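PDB 3AJC: flagellar motor switch protein fliG from Thermotoga maritima, which probably forms part of the switch complex at the base of the flagellar basal body that interacts with chemotaxis proteins and contacts motor components determining the direction of rotation. Local coordinates for residues 53-56 / 57-61; 119-122 / 123-127; 108-111 / 112-116; 33-36 / 37-41. All coordinates share one frame; numbering follows the deposited sequence.

Contact 1: 53-56 / 57-61; sequences TEVL and KRIAL
Lys-57 reaches back along its own helix to Glu-54, and its side chain can be followed atom by atom to that carboxylate. CB rests 3.5 Å from Thr-53 O, beside the same carbonyl that accepts the bond from Lys-57 N at 2.8 Å. With CG anti to the backbone N (chi1 -172°), the chain sets off along the helix surface, and CG packs on Leu-121 of helix 119-128. A bend at chi3 (71°) then carries CE to 3.5 Å from Glu-54 OE2, and NZ closes a salt bridge of 2.9 Å to the same OE2. The ammonium comes to the syn side of the carboxylate, 33° out of its plane, while Glu-54 OE1 pairs with Lys-113 of helix 104-117. Were Glu-54 an alanine, both lysines would probably lose their shared carboxylate mate, leaving the tip of Lys-57 free to turn. On another face of the helix, Val-55 CG1 meets Ile-59 CD1 at 4.0 Å, in the layer that packs on helix 25-33. Arg-58 lays its CG 3.5 Å from Glu-54 O and sends NH1 on to a hydrogen bond with Gln-26. The Glu-54/Lys-57 pair is an i to i+3 salt bridge on the more exposed side of an amphipathic helix, whose Arg-58 joins Gln-26 in the EHPQR motif, important for interaction with FliM.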
loop_
_atom_site.group_PDB
_atom_site.type_symbol
_atom_site.label_atom_id
_atom_site.label_comp_id
_atom_site.label_asym_id
_atom_site.label_seq_id
_atom_site.Cartn_x
_atom_site.Cartn_y
_atom_site.Cartn_z
ATOM N N THR A 53 -11.305 10.450 -9.245
ATOM C CA THR A 53 -10.107 11.143 -8.781
ATOM C C THR A 53 -10.331 11.946 -7.502
ATOM O O THR A 53 -9.575 11.810 -6.528
ATOM C CB THR A 53 -9.543 12.089 -9.849
ATOM O OG1 THR A 53 -9.209 11.343 -11.021
ATOM C CG2 THR A 53 -8.277 12.755 -9.339
ATOM N N GLU A 54 -11.369 12.780 -7.501
ATOM C CA GLU A 54 -11.678 13.605 -6.341
ATOM C C GLU A 54 -11.849 12.745 -5.082
ATOM O O GLU A 54 -11.296 13.056 -4.026
ATOM C CB GLU A 54 -12.946 14.421 -6.617
ATOM C CG GLU A 54 -12.769 15.945 -6.514
ATOM C CD GLU A 54 -11.522 16.478 -7.242
ATOM O OE1 GLU A 54 -11.226 16.026 -8.375
ATOM O OE2 GLU A 54 -10.846 17.370 -6.678
ATOM N N VAL A 55 -12.604 11.657 -5.199
ATOM C CA VAL A 55 -12.826 10.766 -4.059
ATOM C C VAL A 55 -11.523 10.128 -3.596
ATOM O O VAL A 55 -11.287 9.982 -2.395
ATOM C CB VAL A 55 -13.830 9.646 -4.406
ATOM C CG1 VAL A 55 -13.718 8.509 -3.396
ATOM C CG2 VAL A 55 -15.255 10.214 -4.428
ATOM N N LEU A 56 -10.675 9.751 -4.548
ATOM C CA LEU A 56 -9.409 9.115 -4.199
ATOM C C LEU A 56 -8.513 10.134 -3.477
ATOM O O LEU A 56 -7.833 9.799 -2.498
ATOM C CB LEU A 56 -8.718 8.568 -5.462
ATOM C CG LEU A 56 -7.498 7.657 -5.260
ATOM C CD1 LEU A 56 -6.262 8.457 -4.844
ATOM C CD2 LEU A 56 -7.831 6.609 -4.210
ATOM N N LYS A 57 -8.529 11.378 -3.955
ATOM C CA LYS A 57 -7.726 12.435 -3.341
ATOM C C LYS A 57 -8.190 12.713 -1.901
ATOM O O LYS A 57 -7.363 12.861 -0.996
ATOM C CB LYS A 57 -7.805 13.714 -4.175
ATOM C CG LYS A 57 -6.853 14.812 -3.716
ATOM C CD LYS A 57 -6.966 16.053 -4.590
ATOM C CE LYS A 57 -8.280 16.782 -4.345
ATOM N NZ LYS A 57 -8.412 18.012 -5.191
ATOM N N ARG A 58 -9.504 12.772 -1.690
ATOM C CA ARG A 58 -10.059 13.016 -0.363
ATOM C C ARG A 58 -9.723 11.878 0.594
ATOM O O ARG A 58 -9.595 12.086 1.803
ATOM C CB ARG A 58 -11.574 13.189 -0.441
ATOM C CG ARG A 58 -12.002 14.556 -0.925
ATOM C CD ARG A 58 -13.494 14.608 -1.193
ATOM N NE ARG A 58 -13.899 15.917 -1.695
ATOM C CZ ARG A 58 -13.959 17.016 -0.952
ATOM N NH1 ARG A 58 -13.648 16.969 0.336
ATOM N NH2 ARG A 58 -14.318 18.169 -1.501
ATOM N N ILE A 59 -9.590 10.668 0.058
ATOM C CA ILE A 59 -9.248 9.527 0.893
ATOM C C ILE A 59 -7.791 9.692 1.312
ATOM O O ILE A 59 -7.414 9.414 2.462
ATOM C CB ILE A 59 -9.415 8.190 0.125
ATOM C CG1 ILE A 59 -10.907 7.914 -0.115
ATOM C CG2 ILE A 59 -8.769 7.051 0.912
ATOM C CD1 ILE A 59 -11.198 6.652 -0.918
ATOM N N ALA A 60 -6.980 10.161 0.370
ATOM C CA ALA A 60 -5.560 10.369 0.602
ATOM C C ALA A 60 -5.321 11.481 1.623
ATOM O O ALA A 60 -4.399 11.396 2.433
ATOM C CB ALA A 60 -4.868 10.707 -0.709
ATOM N N LEU A 61 -6.161 12.515 1.587
ATOM C CA LEU A 61 -6.027 13.654 2.494
ATOM C C LEU A 61 -7.177 13.728 3.488
ATOM O O LEU A 61 -7.550 14.808 3.940
ATOM C CB LEU A 61 -5.978 14.945 1.674
ATOM C CG LEU A 61 -4.934 15.043 0.556
ATOM C CD1 LEU A 61 -5.298 16.205 -0.340
ATOM C CD2 LEU A 61 -3.529 15.215 1.133
#

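Contact 2: 119-122 / 123-127; sequences PELA and DEIRR
From Pro-119 to Ala-122 each carbonyl accepts the N-H four residues on, Asp-123 to Arg-126 in turn, which makes one unbroken helical turn at the start of helix 119-128. On its buried side the CG of Leu-121 touches CD1 of Ile-125 at 4.0 Å, and Ile-125 CG1 sits 3.2 Å from Leu-121 O. This pair faces Ala-60 of helix 49-60. The solvent side is charged. Glu-120 OE1 and Glu-124 OE2 stand only 2.7 Å apart, two acceptors with their carboxylate planes turned 37° against each other, a proximity that might raise the proton affinity of one of them. Water 1 donates to Glu-120 OE1 at 2.7 Å and accepts from Arg-127 NH2 at 2.8 Å, so a positive group stands one water away from the crowded acids. Replacing Glu-124 by an alanine would probably deprive Arg-64 of its weak, long ion pair and Ile-92 of helix 92-100 of the side chain that packs on it. Arg-127 lays the edge of its guanidinium against Asp-123, where NE donates to OD1 over 2.9 Å at 163°, in the guanidinium plane. Its NH1 pairs with Glu-213. Asp-123, with CG anti to the backbone N (chi1 -162°), also turns OD2 to Arg-126, although the exact place of that arginine's NH2 is doubtful. The result is a salt-bridge network along the outer face of an amphipathic helix whose apolar face packs against helices 49-60 and 104-117.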
loop_
_atom_site.group_PDB
_atom_site.type_symbol
_atom_site.label_atom_id
_atom_site.label_comp_id
_atom_site.label_asym_id
_atom_site.label_seq_id
_atom_site.Cartn_x
_atom_site.Cartn_y
_atom_site.Cartn_z
ATOM N N PRO A 119 0.807 17.015 -8.017
ATOM C CA PRO A 119 2.064 16.294 -8.260
ATOM C C PRO A 119 2.759 15.662 -7.055
ATOM O O PRO A 119 3.275 14.552 -7.155
ATOM C CB PRO A 119 2.934 17.336 -8.970
ATOM C CG PRO A 119 2.366 18.641 -8.515
ATOM C CD PRO A 119 0.886 18.383 -8.552
ATOM N N GLU A 120 2.762 16.352 -5.919
ATOM C CA GLU A 120 3.417 15.832 -4.723
ATOM C C GLU A 120 2.650 14.669 -4.122
ATOM O O GLU A 120 3.221 13.608 -3.856
ATOM C CB GLU A 120 3.562 16.929 -3.663
ATOM C CG GLU A 120 4.992 17.142 -3.177
ATOM C CD GLU A 120 5.616 15.891 -2.585
ATOM O OE1 GLU A 120 5.100 15.389 -1.562
ATOM O OE2 GLU A 120 6.626 15.412 -3.145
ATOM N N LEU A 121 1.359 14.882 -3.895
ATOM C CA LEU A 121 0.505 13.854 -3.321
ATOM C C LEU A 121 0.557 12.610 -4.204
ATOM O O LEU A 121 0.550 11.477 -3.715
ATOM C CB LEU A 121 -0.931 14.372 -3.215
ATOM C CG LEU A 121 -1.990 13.369 -2.744
ATOM C CD1 LEU A 121 -1.626 12.844 -1.370
ATOM C CD2 LEU A 121 -3.356 14.024 -2.723
ATOM N N ALA A 122 0.610 12.835 -5.511
ATOM C CA ALA A 122 0.663 11.737 -6.456
ATOM C C ALA A 122 1.922 10.926 -6.179
ATOM O O ALA A 122 1.888 9.695 -6.156
ATOM C CB ALA A 122 0.675 12.271 -7.887
ATOM N N ASP A 123 3.025 11.629 -5.945
ATOM C CA ASP A 123 4.303 10.985 -5.682
ATOM C C ASP A 123 4.289 10.227 -4.361
ATOM O O ASP A 123 4.913 9.177 -4.237
ATOM C CB ASP A 123 5.430 12.026 -5.702
ATOM C CG ASP A 123 6.805 11.397 -5.882
ATOM O OD1 ASP A 123 7.479 11.100 -4.867
ATOM O OD2 ASP A 123 7.206 11.186 -7.047
ATOM N N GLU A 124 3.578 10.753 -3.373
ATOM C CA GLU A 124 3.490 10.077 -2.090
ATOM C C GLU A 124 2.729 8.762 -2.265
ATOM O O GLU A 124 3.119 7.726 -1.719
ATOM C CB GLU A 124 2.775 10.967 -1.063
ATOM C CG GLU A 124 3.688 11.974 -0.369
ATOM C CD GLU A 124 2.931 13.081 0.357
ATOM O OE1 GLU A 124 2.019 12.778 1.166
ATOM O OE2 GLU A 124 3.258 14.265 0.125
ATOM N N ILE A 125 1.652 8.804 -3.046
ATOM C CA ILE A 125 0.819 7.623 -3.277
ATOM C C ILE A 125 1.544 6.550 -4.087
ATOM O O ILE A 125 1.521 5.372 -3.744
ATOM C CB ILE A 125 -0.509 8.020 -3.992
ATOM C CG1 ILE A 125 -1.297 8.984 -3.090
ATOM C CG2 ILE A 125 -1.343 6.772 -4.303
ATOM C CD1 ILE A 125 -2.602 9.502 -3.664
ATOM N N ARG A 126 2.193 6.972 -5.160
ATOM C CA ARG A 126 2.915 6.051 -6.004
ATOM C C ARG A 126 3.947 5.281 -5.186
ATOM O O ARG A 126 3.968 4.043 -5.208
ATOM C CB ARG A 126 3.594 6.819 -7.129
ATOM C CG ARG A 126 4.148 5.942 -8.232
ATOM C CD ARG A 126 4.923 6.758 -9.244
ATOM N NE ARG A 126 5.345 8.050 -8.707
ATOM C CZ ARG A 126 4.595 9.150 -8.729
ATOM N NH1 ARG A 126 3.379 9.118 -9.264
ATOM N NH2 ARG A 126 5.061 10.285 -8.221
ATOM N N ARG A 127 4.792 6.005 -4.455
ATOM C CA ARG A 127 5.809 5.352 -3.639
ATOM C C ARG A 127 5.198 4.448 -2.570
ATOM O O ARG A 127 5.794 3.447 -2.190
ATOM C CB ARG A 127 6.748 6.392 -3.007
ATOM C CG ARG A 127 7.744 6.977 -4.022
ATOM C CD ARG A 127 8.785 7.913 -3.394
ATOM N NE ARG A 127 8.192 9.138 -2.852
ATOM C CZ ARG A 127 7.776 9.285 -1.597
ATOM N NH1 ARG A 127 7.889 8.287 -0.731
ATOM N NH2 ARG A 127 7.233 10.429 -1.209
HETATM O O HOH W 1 6.451 13.071 -1.664
#

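Contact 3: 108-111 / 112-116; sequences KKIM and DKLVQ
Met-111, Asp-112 and Leu-114 carry most of this contact within helix 104-117, and each meets the neighbouring turn in a different way. Met-111 bends toward the next turn: chi2 (53°) brings SD to 4.3 Å from CG2 of Val-115, while chi3 (84°) only sets the direction of CE. That valine methyl also lies 3.0 Å from Met-111 O, the acceptor for Val-115 N. Met-111 continues outward onto Met-99, Ala-122 and Met-129. Asp-112 curls back toward the preceding turn. Its carboxylate carbon CG comes to 3.2 Å from Lys-108 O, the carbonyl that takes the bond from Asp-112 N at 2.9 Å. Leu-114 runs side by side with Ile-110, both pointing the same way, with CD1 at 4.2 Å from Ile-110 CG2 and CG 3.2 Å from Ile-110 O. Leu-114 thereby joins Ile-110 in facing Thr-53 of helix 49-60, and it also touches Ala-122 and Ile-125 of helix 119-128. Across these two segments no side chains are linked by a salt bridge or hydrogen bond: the backbone supplies the polar bonds, and the apolar side chains add two loose van der Waals contacts.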
loop_
_atom_site.group_PDB
_atom_site.type_symbol
_atom_site.label_atom_id
_atom_site.label_comp_id
_atom_site.label_asym_id
_atom_site.label_seq_id
_atom_site.Cartn_x
_atom_site.Cartn_y
_atom_site.Cartn_z
ATOM N N LYS A 108 -4.557 4.185 -13.716
ATOM C CA LYS A 108 -3.738 5.058 -14.551
ATOM C C LYS A 108 -4.392 6.418 -14.763
ATOM O O LYS A 108 -3.715 7.440 -14.753
ATOM C CB LYS A 108 -3.492 4.413 -15.908
ATOM C CG LYS A 108 -2.053 4.029 -16.168
ATOM C CD LYS A 108 -1.567 2.910 -15.249
ATOM C CE LYS A 108 -0.215 2.378 -15.721
ATOM N NZ LYS A 108 0.305 1.312 -14.837
ATOM N N LYS A 109 -5.706 6.433 -14.955
ATOM C CA LYS A 109 -6.422 7.690 -15.157
ATOM C C LYS A 109 -6.390 8.566 -13.896
ATOM O O LYS A 109 -6.220 9.783 -13.975
ATOM C CB LYS A 109 -7.875 7.418 -15.544
ATOM C CG LYS A 109 -8.059 6.714 -16.883
ATOM C CD LYS A 109 -9.545 6.520 -17.172
ATOM C CE LYS A 109 -9.792 5.988 -18.566
ATOM N NZ LYS A 109 -11.261 5.948 -18.846
ATOM N N ILE A 110 -6.570 7.949 -12.735
ATOM C CA ILE A 110 -6.551 8.704 -11.491
ATOM C C ILE A 110 -5.147 9.246 -11.193
ATOM O O ILE A 110 -4.989 10.376 -10.715
ATOM C CB ILE A 110 -7.002 7.831 -10.302
ATOM C CG1 ILE A 110 -8.485 7.463 -10.463
ATOM C CG2 ILE A 110 -6.735 8.564 -8.998
ATOM C CD1 ILE A 110 -9.045 6.567 -9.362
ATOM N N MET A 111 -4.135 8.429 -11.475
ATOM C CA MET A 111 -2.758 8.819 -11.220
ATOM C C MET A 111 -2.322 9.943 -12.159
ATOM O O MET A 111 -1.654 10.881 -11.729
ATOM C CB MET A 111 -1.823 7.606 -11.354
ATOM C CG MET A 111 -0.356 7.874 -10.974
ATOM S SD MET A 111 -0.133 8.627 -9.321
ATOM C CE MET A 111 -0.167 7.158 -8.180
ATOM N N ASP A 112 -2.700 9.846 -13.432
ATOM C CA ASP A 112 -2.353 10.877 -14.400
ATOM C C ASP A 112 -2.959 12.212 -13.988
ATOM O O ASP A 112 -2.309 13.248 -14.084
ATOM C CB ASP A 112 -2.845 10.509 -15.806
ATOM C CG ASP A 112 -1.965 9.466 -16.481
ATOM O OD1 ASP A 112 -0.857 9.182 -15.963
ATOM O OD2 ASP A 112 -2.380 8.941 -17.538
ATOM N N LYS A 113 -4.203 12.193 -13.530
ATOM C CA LYS A 113 -4.830 13.431 -13.109
ATOM C C LYS A 113 -4.150 14.002 -11.863
ATOM O O LYS A 113 -3.901 15.202 -11.790
ATOM C CB LYS A 113 -6.323 13.240 -12.826
ATOM C CG LYS A 113 -7.026 14.574 -12.597
ATOM C CD LYS A 113 -8.425 14.438 -12.034
ATOM C CE LYS A 113 -9.110 15.801 -11.911
ATOM N NZ LYS A 113 -10.411 15.717 -11.172
ATOM N N LEU A 114 -3.847 13.154 -10.883
ATOM C CA LEU A 114 -3.201 13.638 -9.665
ATOM C C LEU A 114 -1.825 14.220 -9.972
ATOM O O LEU A 114 -1.386 15.176 -9.329
ATOM C CB LEU A 114 -3.053 12.517 -8.636
ATOM C CG LEU A 114 -4.309 11.931 -7.991
ATOM C CD1 LEU A 114 -3.889 10.888 -6.964
ATOM C CD2 LEU A 114 -5.131 13.026 -7.326
ATOM N N VAL A 115 -1.148 13.633 -10.951
ATOM C CA VAL A 115 0.165 14.098 -11.344
ATOM C C VAL A 115 0.032 15.535 -11.836
ATOM O O VAL A 115 0.919 16.368 -11.620
ATOM C CB VAL A 115 0.750 13.223 -12.473
ATOM C CG1 VAL A 115 1.963 13.903 -13.093
ATOM C CG2 VAL A 115 1.142 11.862 -11.923
ATOM N N GLN A 116 -1.091 15.822 -12.488
ATOM C CA GLN A 116 -1.342 17.150 -13.017
ATOM C C GLN A 116 -1.800 18.184 -11.998
ATOM O O GLN A 116 -1.323 19.318 -12.013
ATOM C CB GLN A 116 -2.355 17.070 -14.158
ATOM C CG GLN A 116 -1.721 16.740 -15.495
ATOM C CD GLN A 116 -0.735 17.814 -15.958
ATOM O OE1 GLN A 116 -0.062 17.654 -16.977
ATOM N NE2 GLN A 116 -0.652 18.917 -15.209
#

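Contact 4: 33-36 / 37-41; sequences SYLD and PPVAA
Leu-35 and Asp-36 lead into the first turn of helix 37-46, with Asp-36 at the N-cap position and two prolines, Pro-37 and Pro-38, right behind it. Such a start suits proline, because the first residues of a helix need no N-H for bonding within it. In the loop that follows helix 25-33, Leu-35 is the first to touch the new helix. Its CD1 comes to 4.1 Å from Val-39 CG1, the two side chains crossing at about a right angle, and Val-8 lies on the leucine as well. Asp-36 follows and takes up the helix start with its backbone rather than its carboxylate. Its carbonyl O receives Ala-40 N at 2.9 Å along a nearly straight bond of 162°, and Val-39 N adds a weak second bond at 121°. The side chain makes no capping bond. Having CG anti to the backbone N (chi1 -170°), it brings its carboxylate against the CD atoms of both prolines instead. Arg-9 forms a weak, long ion pair with OD2, a possible partial balance for the acidic charge. On the inner side, Pro-37 touches Glu-97 and Ala-40 touches Ile-98, both of helix 92-100, so this surface corner of the FliG middle domain is packed against the rest of the fold. Between carboxylate and prolines, Asp-36 OD1 stands 3.2 Å from Pro-37 CD, and Asp-36 OD2 lies 3.5 Å from Pro-38 CD.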
loop_
_atom_site.group_PDB
_atom_site.type_symbol
_atom_site.label_atom_id
_atom_site.label_comp_id
_atom_site.label_asym_id
_atom_site.label_seq_id
_atom_site.Cartn_x
_atom_site.Cartn_y
_atom_site.Cartn_z
ATOM N N SER A 33 -12.771 4.654 3.063
ATOM C CA SER A 33 -11.564 4.559 3.879
ATOM C C SER A 33 -11.773 3.598 5.049
ATOM O O SER A 33 -10.807 3.185 5.691
ATOM C CB SER A 33 -11.129 5.947 4.385
ATOM O OG SER A 33 -11.882 6.349 5.512
ATOM N N TYR A 34 -13.028 3.231 5.311
ATOM C CA TYR A 34 -13.343 2.294 6.393
ATOM C C TYR A 34 -13.473 0.845 5.927
ATOM O O TYR A 34 -13.577 -0.075 6.743
ATOM C CB TYR A 34 -14.648 2.685 7.097
ATOM C CG TYR A 34 -14.464 3.657 8.238
ATOM C CD1 TYR A 34 -14.796 5.003 8.091
ATOM C CD2 TYR A 34 -13.935 3.238 9.456
ATOM C CE1 TYR A 34 -14.607 5.913 9.130
ATOM C CE2 TYR A 34 -13.739 4.134 10.503
ATOM C CZ TYR A 34 -14.078 5.470 10.333
ATOM O OH TYR A 34 -13.909 6.364 11.363
ATOM N N LEU A 35 -13.466 0.639 4.616
ATOM C CA LEU A 35 -13.613 -0.704 4.075
ATOM C C LEU A 35 -12.289 -1.368 3.735
ATOM O O LEU A 35 -11.225 -0.739 3.731
ATOM C CB LEU A 35 -14.479 -0.664 2.812
ATOM C CG LEU A 35 -15.846 0.006 2.931
ATOM C CD1 LEU A 35 -16.459 0.157 1.540
ATOM C CD2 LEU A 35 -16.744 -0.821 3.856
ATOM N N ASP A 36 -12.368 -2.663 3.472
ATOM C CA ASP A 36 -11.202 -3.419 3.064
ATOM C C ASP A 36 -10.925 -2.801 1.683
ATOM O O ASP A 36 -11.856 -2.575 0.905
ATOM C CB ASP A 36 -11.580 -4.901 2.962
ATOM C CG ASP A 36 -10.380 -5.804 2.783
ATOM O OD1 ASP A 36 -9.301 -5.474 3.327
ATOM O OD2 ASP A 36 -10.522 -6.857 2.114
ATOM N N PRO A 37 -9.654 -2.478 1.385
ATOM C CA PRO A 37 -9.234 -1.876 0.114
ATOM C C PRO A 37 -9.752 -2.511 -1.189
ATOM O O PRO A 37 -10.186 -1.791 -2.096
ATOM C CB PRO A 37 -7.712 -1.902 0.214
ATOM C CG PRO A 37 -7.484 -1.665 1.679
ATOM C CD PRO A 37 -8.507 -2.601 2.302
ATOM N N PRO A 38 -9.701 -3.856 -1.309
ATOM C CA PRO A 38 -10.196 -4.480 -2.554
ATOM C C PRO A 38 -11.676 -4.151 -2.746
ATOM O O PRO A 38 -12.159 -3.970 -3.866
ATOM C CB PRO A 38 -9.959 -5.976 -2.322
ATOM C CG PRO A 38 -8.764 -5.982 -1.358
ATOM C CD PRO A 38 -9.131 -4.868 -0.397
ATOM N N VAL A 39 -12.386 -4.070 -1.629
ATOM C CA VAL A 39 -13.802 -3.753 -1.639
ATOM C C VAL A 39 -13.939 -2.298 -2.066
ATOM O O VAL A 39 -14.727 -1.972 -2.958
ATOM C CB VAL A 39 -14.411 -3.952 -0.237
ATOM C CG1 VAL A 39 -15.869 -3.518 -0.228
ATOM C CG2 VAL A 39 -14.277 -5.415 0.175
ATOM N N ALA A 40 -13.158 -1.423 -1.432
ATOM C CA ALA A 40 -13.193 -0.002 -1.763
ATOM C C ALA A 40 -12.812 0.227 -3.213
ATOM O O ALA A 40 -13.424 1.048 -3.888
ATOM C CB ALA A 40 -12.241 0.786 -0.859
ATOM N N ALA A 41 -11.788 -0.482 -3.691
ATOM C CA ALA A 41 -11.359 -0.313 -5.075
ATOM C C ALA A 41 -12.499 -0.713 -6.011
ATOM O O ALA A 41 -12.752 -0.043 -7.006
ATOM C CB ALA A 41 -10.093 -1.151 -5.359
#

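In the fold
From the N terminus the four contacts follow in series, and none nests in or crosses another. Contact 4 comes first, at the corner between helices 25-33 and 37-46; contact 1 follows on helix 49-60, contact 3 on helix 104-117 and contact 2 on the next helix, 119-128. Each is a local turn that closes no long loop, so the fold is tied together where their side chains meet. Contact 1 joins contact 3 through a salt bridge and packing, and contact 2 through Leu-121 and Ile-125. Contacts 2 and 3 pack on each other too, completing a three-helix group. Contact 4 touches none of the others, though its nearest atoms come within about 4 Å of contact 1.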